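Local coordinates for Ufm1-specific protease (Caenorhabditis elegans, PDB 5EJJ), which is a thiol protease that cleaves the peptide bond at the C-terminal glycine of the ubiquitin-like modifier Ufm1 and is required to localise certain odorant receptors to olfactory cilia, at residues E2-Y15 against R40-A52. Sequence-based numbering, arbitrary orientation.
Sequences ELWFIDAQAMFQNY and RKARKQVIHVLFA
Lys44 lies over one face of the Trp4 indole, its CB above the ring centre and its CA 3.6 Å from the centroid of the six-membered ring, a CH-pi contact nearly along the ring normal. With CG anti to the carbonyl carbon (chi1 -71°), the lysine chain passes roughly perpendicular to the tryptophan side chain and past NE1, then bends at its end so that NZ forms a salt bridge with Glu2 OE2 at 3.4 Å. Glu2 OE1 also takes a weak hydrogen bond from Trp4 NE1. Phe93 and Phe117 meet the indole too, so an alanine in place of Trp4 would probably open a gap between these rings and leave the aliphatic part of Lys44 without its support. Beside this pair the backbones form a single parallel bridge: Phe5 N donates to Lys44 O, and Val46 N reaches Phe5 O at 2.8 Å. One water then spans Asp7 N and Val46 O where the chains part. Ile6 CG1 runs alongside Val46, both side chains extending in one direction, while Met11 CG packs on both Val49 CG1 and Phe51 CZ. Asp7 caps the helix, its OD1 accepting from Ala10 N. One turn beyond Ala10, Asn14 ND2 donates to Val49 O at 2.7 Å, the donor standing 30° out of the Val49 carbonyl plane. Tyr15 CB lies over the Phe51 face, and with CG anti to the backbone N (chi1 -178°) the phenol ring turns its edge toward that ring, a T-shaped pair with centroids 5.3 Å apart. Strand 4-6, also paired in parallel with strand 117-119, is thus bridged to strand 45-53, an outermost strand of the mixed sheet in the N-terminal MPN domain; helix 8-19 packs against it, and a G1 beta bulge sets Lys44 and Gln45 opposite Arg40.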
ATOM      1  N   GLU A   2      26.516 -11.911  16.824  1.00 69.99           N
ATOM      2  CA  GLU A   2      25.169 -12.307  16.448  1.00 62.32           C
ATOM      3  C   GLU A   2      24.863 -11.630  15.112  1.00 51.79           C
ATOM      4  O   GLU A   2      25.264 -10.490  14.880  1.00 47.12           O
ATOM      5  CB  GLU A   2      24.182 -11.855  17.528  1.00 53.30           C
ATOM      6  CG  GLU A   2      24.419 -10.408  17.967  1.00 53.03           C
ATOM      7  CD  GLU A   2      23.452  -9.923  19.043  1.00 57.84           C
ATOM      8  OE1 GLU A   2      23.280  -8.691  19.171  1.00 57.25           O
ATOM      9  OE2 GLU A   2      22.874 -10.758  19.771  1.00 61.74           O
ATOM     10  N   LEU A   3      24.172 -12.327  14.221  1.00 43.41           N
ATOM     11  CA  LEU A   3      23.903 -11.759  12.906  1.00 39.66           C
ATOM     12  C   LEU A   3      22.563 -11.053  12.830  1.00 32.33           C
ATOM     13  O   LEU A   3      21.518 -11.659  13.043  1.00 32.06           O
ATOM     14  CB  LEU A   3      23.909 -12.838  11.832  1.00 45.15           C
ATOM     15  CG  LEU A   3      25.200 -13.600  11.619  1.00 43.88           C
ATOM     16  CD1 LEU A   3      25.043 -14.449  10.361  1.00 25.59           C
ATOM     17  CD2 LEU A   3      26.363 -12.598  11.545  1.00 47.32           C
ATOM     18  N   TRP A   4      22.610  -9.775  12.495  1.00 27.06           N
ATOM     19  CA  TRP A   4      21.422  -9.031  12.171  1.00 22.16           C
ATOM     20  C   TRP A   4      21.382  -8.837  10.687  1.00 20.75           C
ATOM     21  O   TRP A   4      22.416  -8.788  10.036  1.00 24.11           O
ATOM     22  CB  TRP A   4      21.435  -7.687  12.872  1.00 22.17           C
ATOM     23  CG  TRP A   4      21.040  -7.828  14.277  1.00 25.36           C
ATOM     24  CD1 TRP A   4      21.818  -8.259  15.303  1.00 29.50           C
ATOM     25  CD2 TRP A   4      19.749  -7.579  14.824  1.00 26.31           C
ATOM     26  NE1 TRP A   4      21.101  -8.275  16.467  1.00 28.57           N
ATOM     27  CE2 TRP A   4      19.823  -7.862  16.204  1.00 28.64           C
ATOM     28  CE3 TRP A   4      18.538  -7.124  14.288  1.00 22.79           C
ATOM     29  CZ2 TRP A   4      18.731  -7.714  17.061  1.00 26.66           C
ATOM     30  CZ3 TRP A   4      17.457  -6.972  15.139  1.00 22.16           C
ATOM     31  CH2 TRP A   4      17.563  -7.268  16.514  1.00 25.59           C
ATOM     32  N   PHE A   5      20.176  -8.741  10.154  1.00 18.86           N
ATOM     33  CA  PHE A   5      19.980  -8.531   8.742  1.00 15.23           C
ATOM     34  C   PHE A   5      19.202  -7.260   8.540  1.00 12.51           C
ATOM     35  O   PHE A   5      18.331  -6.918   9.336  1.00 11.58           O
ATOM     36  CB  PHE A   5      19.249  -9.721   8.151  1.00 19.03           C
ATOM     37  CG  PHE A   5      20.013 -11.000   8.287  1.00 27.70           C
ATOM     38  CD1 PHE A   5      20.020 -11.697   9.497  1.00 26.68           C
ATOM     39  CD2 PHE A   5      20.757 -11.498   7.215  1.00 26.46           C
ATOM     40  CE1 PHE A   5      20.750 -12.874   9.635  1.00 27.08           C
ATOM     41  CE2 PHE A   5      21.478 -12.671   7.341  1.00 21.81           C
ATOM     42  CZ  PHE A   5      21.478 -13.362   8.557  1.00 26.10           C
ATOM     43  N   ILE A   6      19.538  -6.546   7.477  1.00 12.61           N
ATOM     44  CA  ILE A   6      18.894  -5.283   7.188  1.00 12.13           C
ATOM     45  C   ILE A   6      18.814  -5.060   5.678  1.00 16.18           C
ATOM     46  O   ILE A   6      19.627  -5.590   4.903  1.00 15.08           O
ATOM     47  CB  ILE A   6      19.658  -4.153   7.873  1.00 11.15           C
ATOM     48  CG1 ILE A   6      18.889  -2.843   7.801  1.00 11.61           C
ATOM     49  CG2 ILE A   6      21.054  -4.042   7.310  1.00 11.75           C
ATOM     50  CD1 ILE A   6      19.579  -1.713   8.548  1.00 11.93           C
ATOM     51  N   ASP A   7      17.804  -4.310   5.248  1.00 16.27           N
ATOM     52  CA  ASP A   7      17.764  -3.870   3.868  1.00 14.48           C
ATOM     53  C   ASP A   7      18.294  -2.446   3.818  1.00 18.08           C
ATOM     54  O   ASP A   7      17.529  -1.483   3.992  1.00 18.41           O
ATOM     55  CB  ASP A   7      16.349  -3.959   3.329  1.00 16.63           C
ATOM     56  CG  ASP A   7      16.257  -3.671   1.836  1.00 21.53           C
ATOM     57  OD1 ASP A   7      17.060  -2.866   1.311  1.00 21.24           O
ATOM     58  OD2 ASP A   7      15.345  -4.245   1.187  1.00 27.64           O
ATOM     59  N   ALA A   8      19.607  -2.319   3.590  1.00 16.99           N
ATOM     60  CA  ALA A   8      20.260  -1.014   3.540  1.00 14.25           C
ATOM     61  C   ALA A   8      19.719  -0.055   2.464  1.00 16.55           C
ATOM     62  O   ALA A   8      19.614   1.135   2.721  1.00 15.71           O
ATOM     63  CB  ALA A   8      21.728  -1.177   3.412  1.00 13.79           C
ATOM     64  N   GLN A   9      19.373  -0.556   1.278  1.00 19.47           N
ATOM     65  CA  GLN A   9      18.802   0.318   0.247  1.00 19.32           C
ATOM     66  C   GLN A   9      17.580   0.999   0.805  1.00 20.52           C
ATOM     67  O   GLN A   9      17.441   2.230   0.723  1.00 20.66           O
ATOM     68  CB  GLN A   9      18.381  -0.439  -1.020  1.00 21.16           C
ATOM     69  CG  GLN A   9      19.466  -1.238  -1.753  1.00 31.92           C
ATOM     70  CD  GLN A   9      20.597  -0.376  -2.319  1.00 43.73           C
ATOM     71  OE1 GLN A   9      20.644   0.851  -2.098  1.00 35.87           O
ATOM     72  NE2 GLN A   9      21.523  -1.020  -3.049  1.00 38.48           N
ATOM     73  N   ALA A  10      16.699   0.177   1.383  1.00 21.77           N
ATOM     74  CA  ALA A  10      15.423   0.631   1.930  1.00 12.66           C
ATOM     75  C   ALA A  10      15.680   1.746   2.941  1.00 15.40           C
ATOM     76  O   ALA A  10      15.072   2.818   2.863  1.00 15.03           O
ATOM     77  CB  ALA A  10      14.708  -0.512   2.546  1.00  8.22           C
ATOM     78  N   MET A  11      16.626   1.498   3.854  1.00 18.95           N
ATOM     79  CA  MET A  11      17.085   2.493   4.829  1.00 14.68           C
ATOM     80  C   MET A  11      17.506   3.803   4.188  1.00 18.06           C
ATOM     81  O   MET A  11      16.988   4.841   4.568  1.00 20.02           O
ATOM     82  CB  MET A  11      18.246   1.953   5.649  1.00 11.53           C
ATOM     83  CG  MET A  11      18.828   2.976   6.620  1.00 13.03           C
ATOM     84  SD  MET A  11      20.211   2.346   7.625  1.00 15.56           S
ATOM     85  CE  MET A  11      21.426   1.952   6.371  1.00 17.12           C
ATOM     86  N   PHE A  12      18.442   3.749   3.230  1.00 17.52           N
ATOM     87  CA  PHE A  12      18.927   4.932   2.508  1.00 17.06           C
ATOM     88  C   PHE A  12      17.777   5.716   1.911  1.00 21.80           C
ATOM     89  O   PHE A  12      17.712   6.946   2.017  1.00 24.22           O
ATOM     90  CB  PHE A  12      19.862   4.533   1.367  1.00 20.38           C
ATOM     91  CG  PHE A  12      21.133   3.891   1.821  1.00 20.99           C
ATOM     92  CD1 PHE A  12      21.730   4.277   3.019  1.00 23.35           C
ATOM     93  CD2 PHE A  12      21.720   2.891   1.071  1.00 18.31           C
ATOM     94  CE1 PHE A  12      22.895   3.674   3.466  1.00 22.44           C
ATOM     95  CE2 PHE A  12      22.882   2.284   1.508  1.00 21.85           C
ATOM     96  CZ  PHE A  12      23.473   2.680   2.713  1.00 21.74           C
ATOM     97  N   GLN A  13      16.868   4.996   1.271  1.00 20.38           N
ATOM     98  CA  GLN A  13      15.700   5.627   0.693  1.00 19.70           C
ATOM     99  C   GLN A  13      14.842   6.319   1.746  1.00 21.11           C
ATOM    100  O   GLN A  13      14.166   7.295   1.456  1.00 24.24           O
ATOM    101  CB  GLN A  13      14.859   4.592  -0.023  1.00 19.85           C
ATOM    102  CG  GLN A  13      13.653   5.190  -0.672  1.00 21.76           C
ATOM    103  CD  GLN A  13      14.049   6.152  -1.740  1.00 25.76           C
ATOM    104  OE1 GLN A  13      15.028   5.923  -2.456  1.00 30.46           O
ATOM    105  NE2 GLN A  13      13.310   7.247  -1.859  1.00 21.47           N
ATOM    106  N   ASN A  14      14.836   5.811   2.970  1.00 19.13           N
ATOM    107  CA  ASN A  14      14.040   6.464   3.988  1.00 17.28           C
ATOM    108  C   ASN A  14      14.662   7.791   4.365  1.00 17.57           C
ATOM    109  O   ASN A  14      13.963   8.798   4.446  1.00 18.48           O
ATOM    110  CB  ASN A  14      13.872   5.579   5.207  1.00 18.29           C
ATOM    111  CG  ASN A  14      12.648   4.683   5.124  1.00 15.99           C
ATOM    112  OD1 ASN A  14      11.876   4.717   4.158  1.00 15.80           O
ATOM    113  ND2 ASN A  14      12.471   3.861   6.150  1.00 17.34           N
ATOM    114  N   TYR A  15      15.978   7.790   4.576  1.00 17.88           N
ATOM    115  CA  TYR A  15      16.734   9.021   4.820  1.00 21.64           C
ATOM    116  C   TYR A  15      16.514  10.001   3.689  1.00 28.22           C
ATOM    117  O   TYR A  15      16.346  11.207   3.907  1.00 29.48           O
ATOM    118  CB  TYR A  15      18.220   8.743   4.904  1.00 21.32           C
ATOM    119  CG  TYR A  15      19.032   9.980   5.212  1.00 27.05           C
ATOM    120  CD1 TYR A  15      19.485  10.804   4.196  1.00 28.92           C
ATOM    121  CD2 TYR A  15      19.361  10.311   6.529  1.00 29.58           C
ATOM    122  CE1 TYR A  15      20.235  11.937   4.470  1.00 39.38           C
ATOM    123  CE2 TYR A  15      20.112  11.440   6.821  1.00 36.48           C
ATOM    124  CZ  TYR A  15      20.548  12.260   5.781  1.00 47.90           C
ATOM    125  OH  TYR A  15      21.301  13.398   6.053  1.00 47.67           O
ATOM    126  N   ARG A  40      12.040  -7.491  13.570  1.00 10.04           N
ATOM    127  CA  ARG A  40      11.638  -8.757  14.140  1.00 11.01           C
ATOM    128  C   ARG A  40      12.759  -9.277  15.052  1.00 16.00           C
ATOM    129  O   ARG A  40      13.725  -9.894  14.593  1.00 19.33           O
ATOM    130  CB  ARG A  40      11.315  -9.739  13.019  1.00 12.08           C
ATOM    131  CG  ARG A  40      10.176  -9.284  12.113  1.00 13.05           C
ATOM    132  CD  ARG A  40       9.981 -10.201  10.890  1.00 12.42           C
ATOM    133  NE  ARG A  40       8.844  -9.755  10.088  1.00 12.71           N
ATOM    134  CZ  ARG A  40       8.810  -9.744   8.760  1.00 13.54           C
ATOM    135  NH1 ARG A  40       9.860 -10.156   8.066  1.00 15.52           N
ATOM    136  NH2 ARG A  40       7.717  -9.332   8.126  1.00 10.74           N
ATOM    137  N   LYS A  41      12.619  -9.006  16.349  1.00 17.45           N
ATOM    138  CA  LYS A  41      13.665  -9.220  17.346  1.00 16.38           C
ATOM    139  C   LYS A  41      14.174 -10.638  17.434  1.00 15.76           C
ATOM    140  O   LYS A  41      15.349 -10.851  17.652  1.00 19.27           O
ATOM    141  CB  LYS A  41      13.174  -8.784  18.723  1.00 19.14           C
ATOM    142  CG  LYS A  41      14.257  -8.638  19.773  1.00 21.00           C
ATOM    143  CD  LYS A  41      13.794  -7.614  20.793  1.00 24.59           C
ATOM    144  CE  LYS A  41      14.338  -7.855  22.193  1.00 33.43           C
ATOM    145  NZ  LYS A  41      13.355  -7.295  23.189  1.00 34.50           N
ATOM    146  N   ALA A  42      13.300 -11.618  17.284  1.00 18.13           N
ATOM    147  CA  ALA A  42      13.736 -13.002  17.451  1.00 17.52           C
ATOM    148  C   ALA A  42      14.683 -13.385  16.332  1.00 19.87           C
ATOM    149  O   ALA A  42      15.762 -13.924  16.586  1.00 21.80           O
ATOM    150  CB  ALA A  42      12.556 -13.946  17.485  1.00 17.82           C
ATOM    151  N   ARG A  43      14.291 -13.085  15.093  1.00 21.24           N
ATOM    152  CA  ARG A  43      15.115 -13.478  13.955  1.00 25.41           C
ATOM    153  C   ARG A  43      16.126 -12.419  13.539  1.00 20.50           C
ATOM    154  O   ARG A  43      16.737 -12.527  12.485  1.00 22.16           O
ATOM    155  CB  ARG A  43      14.280 -13.966  12.764  1.00 26.49           C
ATOM    156  CG  ARG A  43      13.475 -12.929  12.077  1.00 20.53           C
ATOM    157  CD  ARG A  43      12.519 -13.615  11.121  1.00 23.31           C
ATOM    158  NE  ARG A  43      13.068 -13.807   9.780  1.00 29.11           N
ATOM    159  CZ  ARG A  43      12.323 -13.769   8.673  1.00 35.53           C
ATOM    160  NH1 ARG A  43      11.016 -13.542   8.769  1.00 33.62           N
ATOM    161  NH2 ARG A  43      12.869 -13.958   7.473  1.00 34.89           N
ATOM    162  N   LYS A  44      16.310 -11.430  14.404  1.00 21.11           N
ATOM    163  CA  LYS A  44      17.333 -10.411  14.239  1.00 21.83           C
ATOM    164  C   LYS A  44      17.326  -9.822  12.841  1.00 23.39           C
ATOM    165  O   LYS A  44      18.361  -9.784  12.169  1.00 19.25           O
ATOM    166  CB  LYS A  44      18.693 -10.963  14.602  1.00 20.53           C
ATOM    167  CG  LYS A  44      18.831 -11.180  16.083  1.00 26.40           C
ATOM    168  CD  LYS A  44      20.182 -11.772  16.429  1.00 35.69           C
ATOM    169  CE  LYS A  44      20.605 -11.399  17.844  1.00 35.99           C
ATOM    170  NZ  LYS A  44      19.894 -12.181  18.891  1.00 40.32           N
ATOM    171  N   GLN A  45      16.137  -9.366  12.429  1.00 20.70           N
ATOM    172  CA  GLN A  45      15.900  -8.848  11.085  1.00 15.82           C
ATOM    173  C   GLN A  45      15.271  -7.454  11.139  1.00 11.99           C
ATOM    174  O   GLN A  45      14.169  -7.302  11.620  1.00 13.28           O
ATOM    175  CB  GLN A  45      14.996  -9.809  10.319  1.00 12.59           C
ATOM    176  CG  GLN A  45      14.794  -9.415   8.889  1.00 12.18           C
ATOM    177  CD  GLN A  45      13.700 -10.203   8.242  1.00 14.76           C
ATOM    178  OE1 GLN A  45      12.680 -10.472   8.854  1.00 14.15           O
ATOM    179  NE2 GLN A  45      13.903 -10.583   6.992  1.00 20.58           N
ATOM    180  N   VAL A  46      15.972  -6.434  10.665  1.00 11.35           N
ATOM    181  CA  VAL A  46      15.447  -5.075  10.741  1.00 10.11           C
ATOM    182  C   VAL A  46      14.416  -4.862   9.648  1.00  9.58           C
ATOM    183  O   VAL A  46      14.670  -5.192   8.517  1.00 11.57           O
ATOM    184  CB  VAL A  46      16.587  -4.042  10.577  1.00  9.65           C
ATOM    185  CG1 VAL A  46      16.030  -2.654  10.447  1.00 10.30           C
ATOM    186  CG2 VAL A  46      17.542  -4.116  11.754  1.00 11.11           C
ATOM    187  N   ILE A  47      13.252  -4.309   9.956  1.00 10.27           N
ATOM    188  CA  ILE A  47      12.253  -4.124   8.907  1.00  8.86           C
ATOM    189  C   ILE A  47      12.059  -2.659   8.533  1.00  9.17           C
ATOM    190  O   ILE A  47      11.839  -2.353   7.372  1.00 11.54           O
ATOM    191  CB  ILE A  47      10.890  -4.751   9.283  1.00  8.27           C
ATOM    192  CG1 ILE A  47      11.052  -6.234   9.564  1.00  8.82           C
ATOM    193  CG2 ILE A  47       9.886  -4.586   8.180  1.00  7.46           C
ATOM    194  CD1 ILE A  47      11.555  -6.991   8.409  1.00  8.82           C
ATOM    195  N   HIS A  48      12.127  -1.760   9.512  1.00  9.31           N
ATOM    196  CA  HIS A  48      11.885  -0.331   9.283  1.00  8.92           C
ATOM    197  C   HIS A  48      12.954   0.516   9.953  1.00 11.66           C
ATOM    198  O   HIS A  48      13.131   0.444  11.162  1.00 14.06           O
ATOM    199  CB  HIS A  48      10.551   0.117   9.874  1.00  8.80           C
ATOM    200  CG  HIS A  48       9.352  -0.568   9.295  1.00 10.28           C
ATOM    201  ND1 HIS A  48       8.942  -0.383   7.993  1.00  9.97           N
ATOM    202  CD2 HIS A  48       8.450  -1.407   9.860  1.00  9.36           C
ATOM    203  CE1 HIS A  48       7.855  -1.102   7.770  1.00 10.12           C
ATOM    204  NE2 HIS A  48       7.534  -1.732   8.887  1.00  9.50           N
ATOM    205  N   VAL A  49      13.663   1.330   9.183  1.00 14.11           N
ATOM    206  CA  VAL A  49      14.534   2.318   9.784  1.00 11.65           C
ATOM    207  C   VAL A  49      13.884   3.688   9.642  1.00 13.05           C
ATOM    208  O   VAL A  49      13.690   4.192   8.539  1.00 12.95           O
ATOM    209  CB  VAL A  49      15.918   2.290   9.166  1.00 10.98           C
ATOM    210  CG1 VAL A  49      16.775   3.356   9.797  1.00 12.43           C
ATOM    211  CG2 VAL A  49      16.543   0.928   9.382  1.00 10.34           C
ATOM    212  N   LEU A  50      13.498   4.282  10.762  1.00 15.74           N
ATOM    213  CA  LEU A  50      12.803   5.561  10.690  1.00 15.75           C
ATOM    214  C   LEU A  50      13.648   6.731  11.189  1.00 19.42           C
ATOM    215  O   LEU A  50      14.047   6.776  12.353  1.00 21.49           O
ATOM    216  CB  LEU A  50      11.468   5.490  11.406  1.00 12.32           C
ATOM    217  CG  LEU A  50      10.485   4.558  10.698  1.00 13.23           C
ATOM    218  CD1 LEU A  50       9.175   4.418  11.501  1.00  8.64           C
ATOM    219  CD2 LEU A  50      10.227   5.016   9.247  1.00 11.16           C
ATOM    220  N   PHE A  51      13.931   7.667  10.285  1.00 19.97           N
ATOM    221  CA  PHE A  51      14.739   8.831  10.612  1.00 21.44           C
ATOM    222  C   PHE A  51      13.869   9.976  11.138  1.00 23.53           C
ATOM    223  O   PHE A  51      12.694  10.114  10.762  1.00 24.70           O
ATOM    224  CB  PHE A  51      15.530   9.279   9.382  1.00 19.17           C
ATOM    225  CG  PHE A  51      16.551   8.292   8.934  1.00 16.89           C
ATOM    226  CD1 PHE A  51      16.260   7.385   7.935  1.00 17.63           C
ATOM    227  CD2 PHE A  51      17.799   8.255   9.518  1.00 21.25           C
ATOM    228  CE1 PHE A  51      17.210   6.456   7.514  1.00 17.92           C
ATOM    229  CE2 PHE A  51      18.758   7.317   9.111  1.00 22.28           C
ATOM    230  CZ  PHE A  51      18.462   6.418   8.112  1.00 18.97           C
ATOM    231  N   ALA A  52      14.458  10.795  12.006  1.00 26.36           N
ATOM    232  CA  ALA A  52      13.767  11.948  12.580  1.00 30.02           C
ATOM    233  C   ALA A  52      14.741  13.035  13.038  1.00 36.83           C
ATOM    234  O   ALA A  52      15.838  12.734  13.540  1.00 35.24           O
ATOM    235  CB  ALA A  52      12.910  11.516  13.745  1.00 30.55           C
TER
HETATM  236  O   HOH W   1      15.160  -3.580   6.244  1.00 14.48           O